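Local coordinates for protein dTDP-4-dehydrorhamnose reductase (Bacillus anthracis, PDB 3SC6) that probably catalyses the NADPH-dependent reduction of dTDP-4-dehydrorhamnose to dTDP-L-rhamnose, the nucleotide-sugar end product of the rhamnose biosynthetic pathway, at residues A[216-220]-A[221-225]. Residues are numbered along the deposited sequence; the frame is centred on the assembly and turned at random.
Sequences GSCSW and FEFAK
S219 caps the first turn of helix 220-231: its OG accepts the backbone N of E222 at 3.1 Å, with an N-H...O angle of 162°, and this bond, with S219 standing right before the helix, marks it as the N-cap. With chi1 at 62°, OG stands between its own backbone N and carbonyl carbon, where it can meet the N-H of E222. The E222 side chain runs alongside this hydroxyl. Its CB lies 3.3 Å from S219 OG and its CG also touches that oxygen; E222 CD follows at 3.6 Å from S219 OG. Both E222 carboxylate oxygens stand farther off, OE2 more distant than OE1, so within this turn the closest approaches to the hydroxyl are those of CB and CG. The main chain takes over at once: S219 O accepts F223 N and W220 O accepts A224 N, the first i to i+4 bonds of the helix. Just before the cap, C218 SG touches F223 CB at 3.4 Å and makes an oblique sulfur-aromatic contact with the phenyl ring, 5.2 Å from its centroid. W220 reaches F223 more loosely, CE3 to CD2 at 4.3 Å, and its indole stacks on W155; the W220 side chain itself comes within about 7 Å of the bound NADP. C218 also pairs through its backbone with G186, joining this strand-to-helix turn to strand 185-190. The capping bond satisfies an amide that the first turn cannot, and the E222 carboxylate near the helix N-terminus is probably stabilised by the helix dipole.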
loop_
_atom_site.group_PDB
_atom_site.type_symbol
_atom_site.label_atom_id
_atom_site.label_comp_id
_atom_site.label_asym_id
_atom_site.label_seq_id
_atom_site.Cartn_x
_atom_site.Cartn_y
_atom_site.Cartn_z
ATOM N N GLY A 216 10.515 -8.233 -9.292
ATOM C CA GLY A 216 10.917 -9.543 -8.786
ATOM C C GLY A 216 10.015 -10.181 -7.751
ATOM O O GLY A 216 9.283 -9.500 -7.035
ATOM N N SER A 217 10.070 -11.509 -7.697
ATOM C CA SER A 217 9.286 -12.286 -6.754
ATOM C C SER A 217 10.198 -12.489 -5.557
ATOM O O SER A 217 11.406 -12.255 -5.652
ATOM C CB SER A 217 8.875 -13.630 -7.355
ATOM O OG SER A 217 10.010 -14.409 -7.680
ATOM N N CYS A 218 9.644 -12.954 -4.443
ATOM C CA CYS A 218 10.442 -13.158 -3.244
ATOM C C CYS A 218 9.666 -14.032 -2.255
ATOM O O CYS A 218 8.711 -14.700 -2.634
ATOM C CB CYS A 218 10.735 -11.776 -2.651
ATOM S SG CYS A 218 11.753 -11.712 -1.209
ATOM N N SER A 219 10.091 -14.043 -0.996
ATOM C CA SER A 219 9.429 -14.828 0.052
ATOM C C SER A 219 9.940 -14.290 1.375
ATOM O O SER A 219 11.096 -13.875 1.456
ATOM C CB SER A 219 9.754 -16.315 -0.066
ATOM O OG SER A 219 11.140 -16.551 0.101
ATOM N N TRP A 220 9.105 -14.304 2.412
ATOM C CA TRP A 220 9.534 -13.789 3.713
ATOM C C TRP A 220 10.856 -14.405 4.124
ATOM O O TRP A 220 11.706 -13.735 4.708
ATOM C CB TRP A 220 8.487 -14.018 4.804
ATOM C CG TRP A 220 7.167 -13.397 4.500
ATOM C CD1 TRP A 220 6.031 -14.036 4.105
ATOM C CD2 TRP A 220 6.875 -11.997 4.459
ATOM N NE1 TRP A 220 5.029 -13.126 3.885
ATOM C CE2 TRP A 220 5.524 -11.864 4.087
ATOM C CE3 TRP A 220 7.621 -10.842 4.724
ATOM C CZ2 TRP A 220 4.900 -10.623 3.969
ATOM C CZ3 TRP A 220 7.002 -9.612 4.609
ATOM C CH2 TRP A 220 5.653 -9.512 4.235
ATOM N N PHE A 221 11.019 -15.683 3.801
ATOM C CA PHE A 221 12.228 -16.433 4.112
ATOM C C PHE A 221 13.450 -15.863 3.375
ATOM O O PHE A 221 14.425 -15.466 4.017
ATOM C CB PHE A 221 11.996 -17.907 3.773
ATOM C CG PHE A 221 13.181 -18.789 4.012
ATOM C CD1 PHE A 221 13.441 -19.292 5.274
ATOM C CD2 PHE A 221 13.998 -19.172 2.959
ATOM C CE1 PHE A 221 14.522 -20.122 5.495
ATOM C CE2 PHE A 221 15.076 -20.007 3.170
ATOM C CZ PHE A 221 15.341 -20.483 4.443
ATOM N N GLU A 222 13.398 -15.821 2.043
ATOM C CA GLU A 222 14.514 -15.284 1.247
ATOM C C GLU A 222 14.721 -13.811 1.561
ATOM O O GLU A 222 15.848 -13.308 1.557
ATOM C CB GLU A 222 14.249 -15.440 -0.249
ATOM C CG GLU A 222 14.129 -16.869 -0.726
ATOM C CD GLU A 222 13.822 -16.963 -2.212
ATOM O OE1 GLU A 222 13.611 -15.908 -2.855
ATOM O OE2 GLU A 222 13.778 -18.099 -2.734
ATOM N N PHE A 223 13.616 -13.123 1.815
ATOM C CA PHE A 223 13.643 -11.709 2.138
ATOM C C PHE A 223 14.340 -11.559 3.481
ATOM O O PHE A 223 15.217 -10.712 3.641
ATOM C CB PHE A 223 12.210 -11.153 2.135
ATOM C CG PHE A 223 12.109 -9.689 2.449
ATOM C CD1 PHE A 223 12.521 -8.747 1.528
ATOM C CD2 PHE A 223 11.475 -9.255 3.594
ATOM C CE1 PHE A 223 12.403 -7.404 1.791
ATOM C CE2 PHE A 223 11.340 -7.908 3.853
ATOM C CZ PHE A 223 11.805 -6.984 2.951
ATOM N N ALA A 224 13.979 -12.418 4.431
ATOM C CA ALA A 224 14.578 -12.388 5.755
ATOM C C ALA A 224 16.094 -12.536 5.639
ATOM O O ALA A 224 16.837 -11.720 6.183
ATOM C CB ALA A 224 13.999 -13.487 6.629
ATOM N N LYS A 225 16.550 -13.567 4.924
ATOM C CA LYS A 225 17.991 -13.790 4.750
ATOM C C LYS A 225 18.704 -12.566 4.223
ATOM O O LYS A 225 19.708 -12.129 4.788
ATOM C CB LYS A 225 18.296 -14.931 3.772
ATOM C CG LYS A 225 17.888 -16.328 4.179
ATOM C CD LYS A 225 18.318 -17.305 3.077
ATOM C CE LYS A 225 18.007 -18.748 3.413
ATOM N NZ LYS A 225 18.717 -19.222 4.629
#